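Local coordinates for protein putative oxidoreductase (Bacteroides fragilis NCTC 9343, PDB 3EOF) that binds flavin mononucleotide and is probably an NADPH-dependent oxidoreductase of the nitroreductase family, found as a dimer of two identical subunits, at residues N26-T31 with E122-G127; S45-R50 with L145-L150; L75-D80 with L111-T116; Q139-A144 with V151-T156; L206-N211 with P217-D222. All blocks are in the same frame, centred on the assembly; numbering follows the deposited sequence.

Contact 1: N26-T31 with E122-G127; sequences NDLLET and EEAGLG
Leu-28 of helix 22-32 packs against Leu-126 and Ala-124, which lie where a Schellman motif ends helix 100-123. The meeting is small and wholly apolar, made by methyl groups alone. In both leucines CG lies anti to the carbonyl carbon (chi1 -68° in Leu-28, -60° in Leu-126), which extends each isobutyl group toward the other, and their CD1 atoms come to 3.6 Å. The second branch of Leu-28 is used as well: its CD2 stands 4.2 Å from CB of Ala-124, whose short side chain suits a helix end lying close to a neighbouring helix. Gly-125 takes the positive phi of the C-prime position, where any side chain would collide with the carbonyl O of Ala-124. That turn brings Leu-126 back toward helix 22-32, where it also packs on Ile-20 and Tyr-161. Within the 26-31 segment, Thr-31 tucks its hydroxyl back onto the helix: OG1 bonds to O of Asp-27 at 2.9 Å, from the face of that carbonyl opposite to the Thr-31 N-H.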
# COMPACT_ATOMS: atom_id res chain seq x y z
N ASN A 26 -4.45 -10.72 -17.34
CA ASN A 26 -4.01 -11.80 -16.47
C ASN A 26 -2.51 -11.87 -16.33
O ASN A 26 -2.04 -12.23 -15.27
CB ASN A 26 -4.53 -13.14 -16.97
CG ASN A 26 -6.05 -13.29 -16.81
OD1 ASN A 26 -6.70 -12.66 -15.96
ND2 ASN A 26 -6.61 -14.16 -17.64
N ASP A 27 -1.77 -11.51 -17.37
CA ASP A 27 -0.30 -11.55 -17.30
C ASP A 27 0.21 -10.45 -16.35
O ASP A 27 1.06 -10.70 -15.52
CB ASP A 27 0.31 -11.42 -18.68
CG ASP A 27 1.78 -11.90 -18.76
OD1 ASP A 27 2.23 -12.69 -17.90
OD2 ASP A 27 2.47 -11.50 -19.73
N LEU A 28 -0.35 -9.25 -16.48
CA LEU A 28 -0.05 -8.13 -15.60
C LEU A 28 -0.39 -8.47 -14.16
O LEU A 28 0.41 -8.27 -13.30
CB LEU A 28 -0.83 -6.87 -16.03
CG LEU A 28 -0.44 -6.23 -17.37
CD1 LEU A 28 -1.47 -5.14 -17.73
CD2 LEU A 28 0.96 -5.71 -17.28
N LEU A 29 -1.60 -8.99 -13.92
CA LEU A 29 -1.99 -9.40 -12.57
C LEU A 29 -1.09 -10.53 -12.04
O LEU A 29 -0.52 -10.38 -10.97
CB LEU A 29 -3.48 -9.75 -12.52
CG LEU A 29 -4.49 -8.59 -12.65
CD1 LEU A 29 -5.82 -9.10 -13.07
CD2 LEU A 29 -4.59 -7.77 -11.36
N GLU A 30 -0.85 -11.58 -12.82
CA GLU A 30 -0.02 -12.67 -12.35
C GLU A 30 1.34 -12.15 -11.91
O GLU A 30 1.88 -12.57 -10.89
CB GLU A 30 0.15 -13.75 -13.41
CG GLU A 30 0.87 -14.98 -12.88
CD GLU A 30 1.02 -16.09 -13.89
OE1 GLU A 30 0.58 -15.95 -15.05
OE2 GLU A 30 1.57 -17.12 -13.51
N THR A 31 1.91 -11.23 -12.70
CA THR A 31 3.20 -10.61 -12.38
C THR A 31 3.04 -9.70 -11.17
O THR A 31 3.86 -9.71 -10.28
CB THR A 31 3.83 -9.87 -13.59
OG1 THR A 31 3.87 -10.71 -14.76
CG2 THR A 31 5.24 -9.44 -13.27
N GLU A 122 1.21 0.51 -16.71
CA GLU A 122 1.77 1.70 -17.37
C GLU A 122 2.96 1.37 -18.26
O GLU A 122 3.10 1.92 -19.34
CB GLU A 122 2.10 2.77 -16.36
CG GLU A 122 0.83 3.37 -15.74
CD GLU A 122 1.14 4.38 -14.63
OE1 GLU A 122 2.28 4.42 -14.14
OE2 GLU A 122 0.24 5.13 -14.24
N GLU A 123 3.79 0.43 -17.84
CA GLU A 123 4.91 -0.02 -18.64
C GLU A 123 4.40 -0.68 -19.93
O GLU A 123 5.05 -0.55 -20.98
CB GLU A 123 5.78 -1.00 -17.85
CG GLU A 123 7.17 -1.29 -18.46
CD GLU A 123 8.06 -0.05 -18.51
OE1 GLU A 123 7.70 0.98 -17.90
OE2 GLU A 123 9.15 -0.10 -19.12
N ALA A 124 3.26 -1.37 -19.84
CA ALA A 124 2.59 -1.99 -20.98
C ALA A 124 1.80 -0.97 -21.84
O ALA A 124 1.11 -1.34 -22.78
CB ALA A 124 1.65 -3.11 -20.53
N GLY A 125 1.91 0.32 -21.55
CA GLY A 125 1.24 1.31 -22.40
C GLY A 125 -0.18 1.63 -21.96
O GLY A 125 -0.89 2.35 -22.63
N LEU A 126 -0.61 1.11 -20.83
CA LEU A 126 -1.97 1.43 -20.35
C LEU A 126 -1.95 2.66 -19.41
O LEU A 126 -0.91 3.14 -18.99
CB LEU A 126 -2.56 0.23 -19.64
CG LEU A 126 -2.75 -1.08 -20.41
CD1 LEU A 126 -2.80 -2.31 -19.47
CD2 LEU A 126 -3.97 -1.04 -21.29
N GLY A 127 -3.14 3.20 -19.15
CA GLY A 127 -3.27 4.31 -18.23
C GLY A 127 -4.17 3.81 -17.11
O GLY A 127 -5.09 3.05 -17.32

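Contact 2: S45-R50 with L145-L150; sequences SVVVTR and LHLPEL
Val-47 and Leu-145 account for most of this buried, apolar contact between strand 44-49 and the end of helix 138-145 with the loop after it. Val-47 presents its whole branched end. CB of Val-47 is 3.9 Å from CD1 of Leu-145. CG1 of Val-47, anti to the backbone N (chi1 -178°), sits in the fork of Leu-145, 4.0 Å from CD1 and 4.1 Å from CD2. CG2 of Val-47 serves a second partner, CD2 of Leu-147 at 4.0 Å. One valine thus fills the angle between two leucines two residues apart in the chain. A beta-branched residue suits the strand and offers two methyls without a long chain, whereas the leucines carry their forks far enough from their backbone to meet it. Between them His-146 has left the helix with positive phi, and its side chain lies at the exposed surface. Thr-49 adds a lesser touch, OG1 to CD2 of Leu-145 at 4.2 Å. Around this core, strand 44-49 pairs with strand 73-80, whose Thr-76 also meets Leu-145, and runs parallel to a strand of the second subunit, while Leu-58 of helix 52-58 packs on both Leu-145 and Thr-49.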
# COMPACT_ATOMS: atom_id res chain seq x y z
N SER A 45 -7.40 -10.41 -2.90
CA SER A 45 -8.13 -10.92 -4.03
C SER A 45 -8.34 -9.69 -4.88
O SER A 45 -8.34 -8.59 -4.38
CB SER A 45 -9.47 -11.52 -3.62
OG SER A 45 -9.27 -12.79 -3.05
N VAL A 46 -8.52 -9.92 -6.16
CA VAL A 46 -8.76 -8.89 -7.14
C VAL A 46 -10.05 -9.25 -7.86
O VAL A 46 -10.15 -10.30 -8.55
CB VAL A 46 -7.61 -8.81 -8.19
CG1 VAL A 46 -7.86 -7.59 -9.17
CG2 VAL A 46 -6.22 -8.73 -7.51
N VAL A 47 -11.07 -8.39 -7.72
CA VAL A 47 -12.26 -8.55 -8.49
C VAL A 47 -12.08 -7.76 -9.78
O VAL A 47 -11.80 -6.54 -9.77
CB VAL A 47 -13.53 -8.09 -7.75
CG1 VAL A 47 -14.70 -8.34 -8.62
CG2 VAL A 47 -13.66 -8.83 -6.44
N VAL A 48 -12.22 -8.46 -10.90
CA VAL A 48 -12.11 -7.91 -12.26
C VAL A 48 -13.53 -7.68 -12.79
O VAL A 48 -14.30 -8.62 -12.92
CB VAL A 48 -11.36 -8.87 -13.21
CG1 VAL A 48 -11.33 -8.31 -14.66
CG2 VAL A 48 -9.92 -9.16 -12.66
N THR A 49 -13.86 -6.40 -13.01
CA THR A 49 -15.10 -5.91 -13.57
C THR A 49 -14.95 -5.40 -15.01
O THR A 49 -14.31 -4.41 -15.27
CB THR A 49 -15.62 -4.80 -12.69
OG1 THR A 49 -15.81 -5.36 -11.37
CG2 THR A 49 -16.89 -4.16 -13.24
N ARG A 50 -15.57 -6.11 -15.94
CA ARG A 50 -15.53 -5.77 -17.36
C ARG A 50 -16.94 -5.51 -17.91
O ARG A 50 -17.10 -4.71 -18.81
CB ARG A 50 -14.91 -6.93 -18.14
CG ARG A 50 -13.45 -7.17 -17.90
CD ARG A 50 -13.09 -8.35 -18.73
NE ARG A 50 -11.67 -8.66 -18.82
CZ ARG A 50 -10.82 -8.11 -19.67
NH1 ARG A 50 -11.22 -7.13 -20.48
NH2 ARG A 50 -9.56 -8.50 -19.68
N LEU A 145 -19.94 -6.53 -5.15
CA LEU A 145 -19.03 -7.60 -5.55
C LEU A 145 -19.18 -8.85 -4.70
O LEU A 145 -18.45 -9.82 -4.87
CB LEU A 145 -17.58 -7.11 -5.51
CG LEU A 145 -17.33 -5.79 -6.26
CD1 LEU A 145 -15.89 -5.39 -6.18
CD2 LEU A 145 -17.82 -5.89 -7.71
N HIS A 146 -20.15 -8.81 -3.78
CA HIS A 146 -20.40 -9.96 -2.93
C HIS A 146 -19.17 -10.41 -2.12
O HIS A 146 -18.89 -11.59 -2.01
CB HIS A 146 -20.95 -11.13 -3.77
CG HIS A 146 -22.18 -10.76 -4.54
ND1 HIS A 146 -22.21 -10.71 -5.91
CD2 HIS A 146 -23.40 -10.37 -4.11
CE1 HIS A 146 -23.42 -10.33 -6.30
NE2 HIS A 146 -24.16 -10.12 -5.23
N LEU A 147 -18.50 -9.44 -1.51
CA LEU A 147 -17.31 -9.68 -0.71
C LEU A 147 -17.79 -10.16 0.66
O LEU A 147 -18.57 -9.47 1.35
CB LEU A 147 -16.47 -8.41 -0.59
CG LEU A 147 -16.13 -7.73 -1.92
CD1 LEU A 147 -15.33 -6.50 -1.54
CD2 LEU A 147 -15.37 -8.68 -2.83
N PRO A 148 -17.43 -11.38 1.00
CA PRO A 148 -17.83 -11.96 2.24
C PRO A 148 -16.93 -11.58 3.44
O PRO A 148 -16.05 -10.73 3.31
CB PRO A 148 -17.75 -13.47 1.92
CG PRO A 148 -16.71 -13.61 0.99
CD PRO A 148 -16.61 -12.33 0.21
N GLU A 149 -17.14 -12.21 4.59
CA GLU A 149 -16.36 -11.91 5.77
C GLU A 149 -14.86 -12.16 5.54
O GLU A 149 -14.48 -13.05 4.82
CB GLU A 149 -16.96 -12.71 6.96
CG GLU A 149 -16.40 -12.35 8.34
CD GLU A 149 -17.21 -12.98 9.48
OE1 GLU A 149 -18.41 -13.25 9.24
OE2 GLU A 149 -16.63 -13.17 10.60
N LEU A 150 -14.03 -11.30 6.13
CA LEU A 150 -12.57 -11.30 6.00
C LEU A 150 -12.07 -10.84 4.63
O LEU A 150 -10.90 -11.05 4.26
CB LEU A 150 -11.97 -12.63 6.43
CG LEU A 150 -12.22 -13.01 7.88
CD1 LEU A 150 -11.48 -14.32 8.16
CD2 LEU A 150 -11.80 -11.91 8.84

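Contact 3: L75-D80 with L111-T116; sequences LTFCAD and LLVAQT
A CH-pi contact between Phe-77 and Ala-114 joins strand 73-80, an inner strand of the antiparallel sheet, to the long helix 100-123 that packs over one side of it. CB of Ala-114 stands over the centre of the phenyl ring, 3.6 Å from the centroid of Phe-77 and only 9° off the ring normal. All six ring carbons of Phe-77 therefore lie at similar distances from CB of Ala-114, from 3.7 Å at CG to 4.1 Å at CZ. CG of Phe-77 is anti to the carbonyl carbon (chi1 -64°), and chi2 of 90° turns the flat of the ring to the helix. Alanine suits the place because its single methyl lets the backbone come close: CA of Ala-114 is itself 3.7 Å from CE2 of Phe-77. Val-113 approaches the ring obliquely, with CG1 4.0 Å from CE2 of Phe-77; this methyl is the one anti to the backbone N. Phenylalanine is apt on the strand, since a broad apolar plate can bridge sheet and helix, and Val-46, Phe-117 and Val-157 pack about it. Next along the helix, Leu-112 touches the bound FMN, and Leu-111 packs on Leu-111 of the second subunit. Such a long helix laid on a central antiparallel sheet, reaching both the flavin and the dimer interface, is characteristic of the FMN-dependent nitroreductase fold.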
# COMPACT_ATOMS: atom_id res chain seq x y z
N LEU A 75 -10.66 -2.73 -11.65
CA LEU A 75 -10.10 -3.72 -10.74
C LEU A 75 -10.26 -3.27 -9.33
O LEU A 75 -9.78 -2.20 -9.01
CB LEU A 75 -8.62 -3.91 -10.98
CG LEU A 75 -8.19 -4.41 -12.35
CD1 LEU A 75 -6.67 -4.39 -12.36
CD2 LEU A 75 -8.74 -5.83 -12.65
N THR A 76 -10.98 -4.06 -8.53
CA THR A 76 -11.16 -3.81 -7.09
C THR A 76 -10.19 -4.72 -6.35
O THR A 76 -10.37 -5.94 -6.34
CB THR A 76 -12.61 -4.04 -6.65
OG1 THR A 76 -13.48 -3.19 -7.41
CG2 THR A 76 -12.78 -3.74 -5.15
N PHE A 77 -9.12 -4.11 -5.80
CA PHE A 77 -8.13 -4.81 -4.98
C PHE A 77 -8.64 -4.94 -3.53
O PHE A 77 -8.81 -3.95 -2.82
CB PHE A 77 -6.81 -4.08 -5.04
CG PHE A 77 -6.20 -4.06 -6.40
CD1 PHE A 77 -6.49 -3.04 -7.29
CD2 PHE A 77 -5.34 -5.07 -6.80
CE1 PHE A 77 -5.95 -3.01 -8.53
CE2 PHE A 77 -4.80 -5.05 -8.03
CZ PHE A 77 -5.11 -4.00 -8.92
N CYS A 78 -8.87 -6.18 -3.11
CA CYS A 78 -9.39 -6.48 -1.79
C CYS A 78 -8.41 -7.17 -0.84
O CYS A 78 -7.70 -8.12 -1.24
CB CYS A 78 -10.59 -7.42 -1.94
SG CYS A 78 -11.83 -6.78 -3.04
N ALA A 79 -8.38 -6.66 0.39
CA ALA A 79 -7.68 -7.29 1.51
C ALA A 79 -8.45 -8.60 1.67
O ALA A 79 -9.65 -8.59 1.67
CB ALA A 79 -7.79 -6.42 2.76
N ASP A 80 -7.77 -9.73 1.79
CA ASP A 80 -8.47 -11.02 1.87
C ASP A 80 -7.72 -11.96 2.80
O ASP A 80 -6.63 -12.45 2.47
CB ASP A 80 -8.59 -11.60 0.46
CG ASP A 80 -9.39 -12.90 0.38
OD1 ASP A 80 -9.41 -13.66 1.34
OD2 ASP A 80 -9.96 -13.18 -0.71
N LEU A 111 -2.09 -3.39 -1.34
CA LEU A 111 -1.66 -2.13 -1.91
C LEU A 111 -0.36 -2.35 -2.67
O LEU A 111 -0.15 -1.71 -3.69
CB LEU A 111 -1.50 -1.07 -0.85
CG LEU A 111 -2.89 -0.59 -0.37
CD1 LEU A 111 -2.76 0.08 0.98
CD2 LEU A 111 -3.43 0.32 -1.40
N LEU A 112 0.47 -3.25 -2.19
CA LEU A 112 1.74 -3.61 -2.89
C LEU A 112 1.47 -4.22 -4.25
O LEU A 112 2.12 -3.90 -5.22
CB LEU A 112 2.55 -4.56 -2.03
CG LEU A 112 3.55 -3.95 -1.06
CD1 LEU A 112 3.22 -2.64 -0.40
CD2 LEU A 112 3.89 -4.99 -0.03
N VAL A 113 0.50 -5.14 -4.30
CA VAL A 113 0.05 -5.72 -5.57
C VAL A 113 -0.53 -4.65 -6.51
O VAL A 113 -0.17 -4.57 -7.68
CB VAL A 113 -1.02 -6.84 -5.35
CG1 VAL A 113 -1.68 -7.21 -6.63
CG2 VAL A 113 -0.41 -8.04 -4.72
N ALA A 114 -1.44 -3.84 -5.99
CA ALA A 114 -2.11 -2.85 -6.78
C ALA A 114 -1.18 -1.93 -7.45
O ALA A 114 -1.34 -1.62 -8.65
CB ALA A 114 -3.14 -2.06 -5.94
N GLN A 115 -0.19 -1.45 -6.70
CA GLN A 115 0.81 -0.56 -7.26
C GLN A 115 1.82 -1.30 -8.15
O GLN A 115 2.32 -0.71 -9.09
CB GLN A 115 1.52 0.19 -6.16
CG GLN A 115 2.50 1.23 -6.64
CD GLN A 115 1.90 2.26 -7.59
OE1 GLN A 115 0.75 2.68 -7.47
NE2 GLN A 115 2.71 2.70 -8.50
N THR A 116 2.10 -2.57 -7.90
CA THR A 116 2.99 -3.33 -8.80
C THR A 116 2.23 -3.44 -10.11
O THR A 116 2.77 -3.17 -11.17
CB THR A 116 3.42 -4.70 -8.24
OG1 THR A 116 4.05 -4.52 -6.97
CG2 THR A 116 4.41 -5.36 -9.17

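Contact 4: Q139-A144 with V151-T156; sequences QMIIDA and VFPITT
The compact pyrrolidine ring of Pro-153 is the group that helix 138-145 rests on, and two successive isoleucines meet different atoms around it. Toward CB and CG comes Ile-141, whose CG2 methyl is 3.7 Å from CB of Pro-153. At the other corner, CG1 of Ile-142 is 3.6 Å from CD of Pro-153. In Ile-141 the touching methyl is anti to the backbone N, while Ile-142 uses its longer branch, anti to the carbonyl carbon (chi1 -72°), crossing the proline at about a right angle. Proline gives the strand an apolar surface held rigid by the ring. Beside it, the Phe-152 ring lies edge-to-face with Phe-103. Within the helix, NE2 of Gln-139 donates to OD1 of Asp-143 at 2.9 Å, from above the carboxylate plane, and Arg-243 holds OE1. Beyond the proline, Ile-154 and Thr-155 both pair with Phe-77 in a classic beta bulge. Helix 138-145 thus lies in the connection between antiparallel neighbours 127-131 and 151-160, packed on the sheet of the FMN-dependent nitroreductase fold.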
# COMPACT_ATOMS: atom_id res chain seq x y z
N GLN A 139 -19.06 -0.39 1.97
CA GLN A 139 -20.22 -1.27 2.04
C GLN A 139 -20.85 -1.52 0.68
O GLN A 139 -21.22 -2.64 0.39
CB GLN A 139 -21.26 -0.76 3.01
CG GLN A 139 -22.37 -1.84 3.31
CD GLN A 139 -21.79 -3.10 3.94
OE1 GLN A 139 -21.13 -3.02 4.95
NE2 GLN A 139 -22.02 -4.27 3.32
N MSE A 140 -20.97 -0.50 -0.16
CA MSE A 140 -21.59 -0.60 -1.48
C MSE A 140 -20.78 -1.48 -2.39
O MSE A 140 -21.31 -2.19 -3.21
CB MSE A 140 -21.73 0.77 -2.12
CG MSE A 140 -22.78 1.68 -1.44
SE MSE A 140 -22.85 3.45 -2.27
CE MSE A 140 -23.62 3.02 -3.85
N ILE A 141 -19.49 -1.40 -2.27
CA ILE A 141 -18.60 -2.23 -3.09
C ILE A 141 -18.74 -3.64 -2.54
O ILE A 141 -18.83 -4.58 -3.31
CB ILE A 141 -17.18 -1.70 -3.00
CG1 ILE A 141 -17.14 -0.31 -3.62
CG2 ILE A 141 -16.18 -2.62 -3.73
CD1 ILE A 141 -15.86 0.46 -3.40
N ILE A 142 -18.81 -3.79 -1.21
CA ILE A 142 -19.00 -5.12 -0.63
C ILE A 142 -20.27 -5.79 -1.15
O ILE A 142 -20.25 -6.96 -1.51
CB ILE A 142 -18.99 -5.08 0.90
CG1 ILE A 142 -17.55 -4.82 1.38
CG2 ILE A 142 -19.58 -6.37 1.47
CD1 ILE A 142 -17.50 -4.22 2.79
N ASP A 143 -21.39 -5.05 -1.14
CA ASP A 143 -22.62 -5.55 -1.61
C ASP A 143 -22.52 -5.84 -3.12
O ASP A 143 -22.98 -6.89 -3.60
CB ASP A 143 -23.74 -4.51 -1.36
CG ASP A 143 -23.98 -4.23 0.11
OD1 ASP A 143 -23.59 -5.05 0.95
OD2 ASP A 143 -24.62 -3.19 0.42
N ALA A 144 -21.90 -4.93 -3.87
CA ALA A 144 -21.86 -5.08 -5.33
C ALA A 144 -21.08 -6.29 -5.79
O ALA A 144 -21.56 -7.02 -6.68
CB ALA A 144 -21.32 -3.79 -6.00
N VAL A 151 -12.97 -10.16 3.89
CA VAL A 151 -12.66 -9.54 2.59
C VAL A 151 -13.15 -8.11 2.69
O VAL A 151 -14.26 -7.86 3.14
CB VAL A 151 -13.30 -10.24 1.36
CG1 VAL A 151 -12.81 -9.58 0.07
CG2 VAL A 151 -12.95 -11.80 1.34
N PHE A 152 -12.27 -7.18 2.33
CA PHE A 152 -12.53 -5.79 2.44
C PHE A 152 -11.92 -5.06 1.23
O PHE A 152 -10.74 -5.25 0.92
CB PHE A 152 -11.92 -5.27 3.78
CG PHE A 152 -12.39 -3.89 4.15
CD1 PHE A 152 -11.87 -2.77 3.51
CD2 PHE A 152 -13.39 -3.71 5.09
CE1 PHE A 152 -12.34 -1.49 3.78
CE2 PHE A 152 -13.87 -2.44 5.37
CZ PHE A 152 -13.33 -1.32 4.71
N PRO A 153 -12.70 -4.20 0.54
CA PRO A 153 -12.15 -3.51 -0.61
C PRO A 153 -11.22 -2.39 -0.17
O PRO A 153 -11.60 -1.55 0.67
CB PRO A 153 -13.38 -2.95 -1.28
CG PRO A 153 -14.30 -2.66 -0.17
CD PRO A 153 -14.11 -3.81 0.78
N ILE A 154 -9.99 -2.43 -0.67
CA ILE A 154 -8.95 -1.47 -0.29
C ILE A 154 -8.90 -0.33 -1.29
O ILE A 154 -9.11 0.84 -0.92
CB ILE A 154 -7.55 -2.15 -0.15
CG1 ILE A 154 -7.60 -3.13 1.04
CG2 ILE A 154 -6.42 -1.13 0.11
CD1 ILE A 154 -8.05 -2.53 2.35
N THR A 155 -8.58 -0.63 -2.53
CA THR A 155 -8.63 0.39 -3.57
C THR A 155 -9.12 -0.20 -4.90
O THR A 155 -9.19 -1.41 -5.06
CB THR A 155 -7.33 1.13 -3.77
OG1 THR A 155 -7.59 2.28 -4.60
CG2 THR A 155 -6.31 0.22 -4.40
N THR A 156 -9.48 0.70 -5.82
CA THR A 156 -10.01 0.35 -7.12
C THR A 156 -9.22 1.11 -8.14
O THR A 156 -8.91 2.26 -7.93
CB THR A 156 -11.49 0.75 -7.24
OG1 THR A 156 -12.18 0.14 -6.15
CG2 THR A 156 -12.06 0.24 -8.60

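Contact 5: L206-N211 with P217-D222; sequences LFIEEN and PQVFTD
Val-219 sits at the centre of this contact, with Phe-207, Ile-208 and Asn-211 gathered round it. CG1 of Val-219 lies over one face of the Phe-207 ring, offset toward the rim: it is 3.3 Å from CE2 and 3.6 Å from the ring centroid, a CH-pi contact 27° off the normal. CG2 of Val-219 points instead to the backbone of the neighbouring helix, 3.8 Å from CA of Ile-208. A valine suits this place because its two methyls diverge, one for the aromatic face and one for the close helix backbone. Asn-211 completes this first shell, with ND2 3.5 Å from CG1 of Val-219. Phe-207, its CG anti to the backbone N (chi1 -164°), also turns an edge to the face of Phe-220 in an offset edge-to-face pair, with centroids 5.9 Å apart and planes at 67°. What positions the amide of Asn-211 is a hydrogen bond of 2.8 Å from its ND2 to O of Phe-207, with the acceptor close to the plane of the Asn-211 amide. A polar group bonded back to the carbonyl of Phe-207 thus also packs on the valine. The two consecutive helices 202-209 and 216-224, joined by a short link, pack side by side far from the central sheet; Leu-216 adds to their apolar seam, and the second subunit packs on helix 216-224, with its Phe-84 edge-to-face with Phe-220.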
# COMPACT_ATOMS: atom_id res chain seq x y z
N LEU A 206 -6.30 28.26 -10.28
CA LEU A 206 -7.66 28.06 -10.79
C LEU A 206 -8.47 27.25 -9.79
O LEU A 206 -9.62 27.57 -9.53
CB LEU A 206 -7.65 27.37 -12.19
CG LEU A 206 -9.04 27.26 -12.84
CD1 LEU A 206 -9.63 28.63 -13.05
CD2 LEU A 206 -9.01 26.47 -14.15
N PHE A 207 -7.86 26.22 -9.22
CA PHE A 207 -8.51 25.38 -8.22
C PHE A 207 -9.00 26.21 -7.02
O PHE A 207 -10.12 26.03 -6.56
CB PHE A 207 -7.50 24.32 -7.80
CG PHE A 207 -8.08 23.17 -7.08
CD1 PHE A 207 -9.20 22.51 -7.57
CD2 PHE A 207 -7.45 22.65 -5.96
CE1 PHE A 207 -9.72 21.39 -6.90
CE2 PHE A 207 -7.97 21.53 -5.29
CZ PHE A 207 -9.09 20.89 -5.78
N ILE A 208 -8.18 27.15 -6.58
CA ILE A 208 -8.55 28.06 -5.47
C ILE A 208 -9.69 28.99 -5.86
O ILE A 208 -10.65 29.21 -5.12
CB ILE A 208 -7.32 28.95 -5.07
CG1 ILE A 208 -6.18 28.12 -4.48
CG2 ILE A 208 -7.73 30.04 -4.10
CD1 ILE A 208 -4.79 28.86 -4.46
N GLU A 209 -9.55 29.57 -7.05
CA GLU A 209 -10.52 30.54 -7.53
C GLU A 209 -11.89 29.90 -7.74
O GLU A 209 -12.91 30.38 -7.23
CB GLU A 209 -9.94 31.22 -8.79
CG GLU A 209 -10.70 32.42 -9.35
CD GLU A 209 -11.47 32.16 -10.67
OE1 GLU A 209 -11.08 31.26 -11.46
OE2 GLU A 209 -12.45 32.91 -10.95
N GLU A 210 -11.90 28.76 -8.43
CA GLU A 210 -13.15 28.09 -8.74
C GLU A 210 -13.79 27.45 -7.51
O GLU A 210 -14.91 26.94 -7.61
CB GLU A 210 -12.96 27.12 -9.91
CG GLU A 210 -12.12 25.89 -9.67
CD GLU A 210 -11.85 25.10 -10.96
OE1 GLU A 210 -12.32 25.53 -12.05
OE2 GLU A 210 -11.16 24.06 -10.87
N ASN A 211 -13.10 27.48 -6.36
CA ASN A 211 -13.62 26.96 -5.11
C ASN A 211 -13.92 28.04 -4.07
O ASN A 211 -14.31 27.72 -2.96
CB ASN A 211 -12.70 25.87 -4.57
CG ASN A 211 -12.96 24.53 -5.22
OD1 ASN A 211 -14.01 23.94 -4.98
ND2 ASN A 211 -12.01 24.04 -6.02
N PRO A 217 -4.58 25.02 0.47
CA PRO A 217 -5.03 24.14 1.53
C PRO A 217 -6.48 24.29 1.93
O PRO A 217 -7.09 23.33 2.35
CB PRO A 217 -4.12 24.52 2.71
CG PRO A 217 -2.91 24.97 2.09
CD PRO A 217 -3.37 25.75 0.89
N GLN A 218 -7.05 25.48 1.81
CA GLN A 218 -8.46 25.66 2.14
C GLN A 218 -9.35 24.83 1.22
O GLN A 218 -10.41 24.39 1.64
CB GLN A 218 -8.87 27.12 2.05
CG GLN A 218 -8.30 27.96 3.18
CD GLN A 218 -8.39 29.43 2.92
OE1 GLN A 218 -8.77 29.86 1.83
NE2 GLN A 218 -8.06 30.22 3.91
N VAL A 219 -8.92 24.61 -0.03
CA VAL A 219 -9.75 23.83 -0.94
C VAL A 219 -9.78 22.40 -0.40
O VAL A 219 -10.81 21.74 -0.40
CB VAL A 219 -9.22 23.85 -2.36
CG1 VAL A 219 -10.11 22.99 -3.27
CG2 VAL A 219 -9.14 25.31 -2.87
N PHE A 220 -8.64 21.93 0.08
CA PHE A 220 -8.60 20.60 0.64
C PHE A 220 -9.34 20.41 1.95
O PHE A 220 -10.04 19.42 2.12
CB PHE A 220 -7.15 20.17 0.80
CG PHE A 220 -6.48 19.93 -0.50
CD1 PHE A 220 -6.57 18.70 -1.11
CD2 PHE A 220 -5.79 20.92 -1.14
CE1 PHE A 220 -6.00 18.48 -2.31
CE2 PHE A 220 -5.19 20.68 -2.34
CZ PHE A 220 -5.30 19.47 -2.93
N THR A 221 -9.18 21.36 2.87
CA THR A 221 -9.77 21.27 4.19
C THR A 221 -11.25 21.63 4.18
O THR A 221 -12.02 21.06 4.94
CB THR A 221 -9.08 22.24 5.19
OG1 THR A 221 -9.32 23.60 4.81
CG2 THR A 221 -7.57 22.00 5.23
N ASP A 222 -11.64 22.57 3.34
CA ASP A 222 -13.04 23.01 3.30
C ASP A 222 -13.96 22.31 2.31
O ASP A 222 -15.19 22.28 2.50
CB ASP A 222 -13.09 24.52 3.04
CG ASP A 222 -12.36 25.35 4.11
OD1 ASP A 222 -11.76 24.78 5.07
OD2 ASP A 222 -12.36 26.59 3.97

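How the contacts relate
Contacts 1 to 4 belong to one compact core, tying helices and loops to the sheet, while contact 5 stands apart, its centre 29 to 35 Å from the others. Contacts 2, 3 and 4 reach the same antiparallel sheet through neighbouring strands 44-49, 73-80 and 151-160; the centres of contacts 2 and 4 are about 7 Å apart. Contacts 1 and 3 share helix 100-123, which brings Leu-112 to the FMN. Along the chain the segments of contact 2 alternate with those of contacts 1 and 4, and contact 3 falls within the span of both 1 and 2. Contact 5 follows last, in a helical extension that touches the second subunit; its Phe-220 side chain lies about 8 Å from a bound FMN.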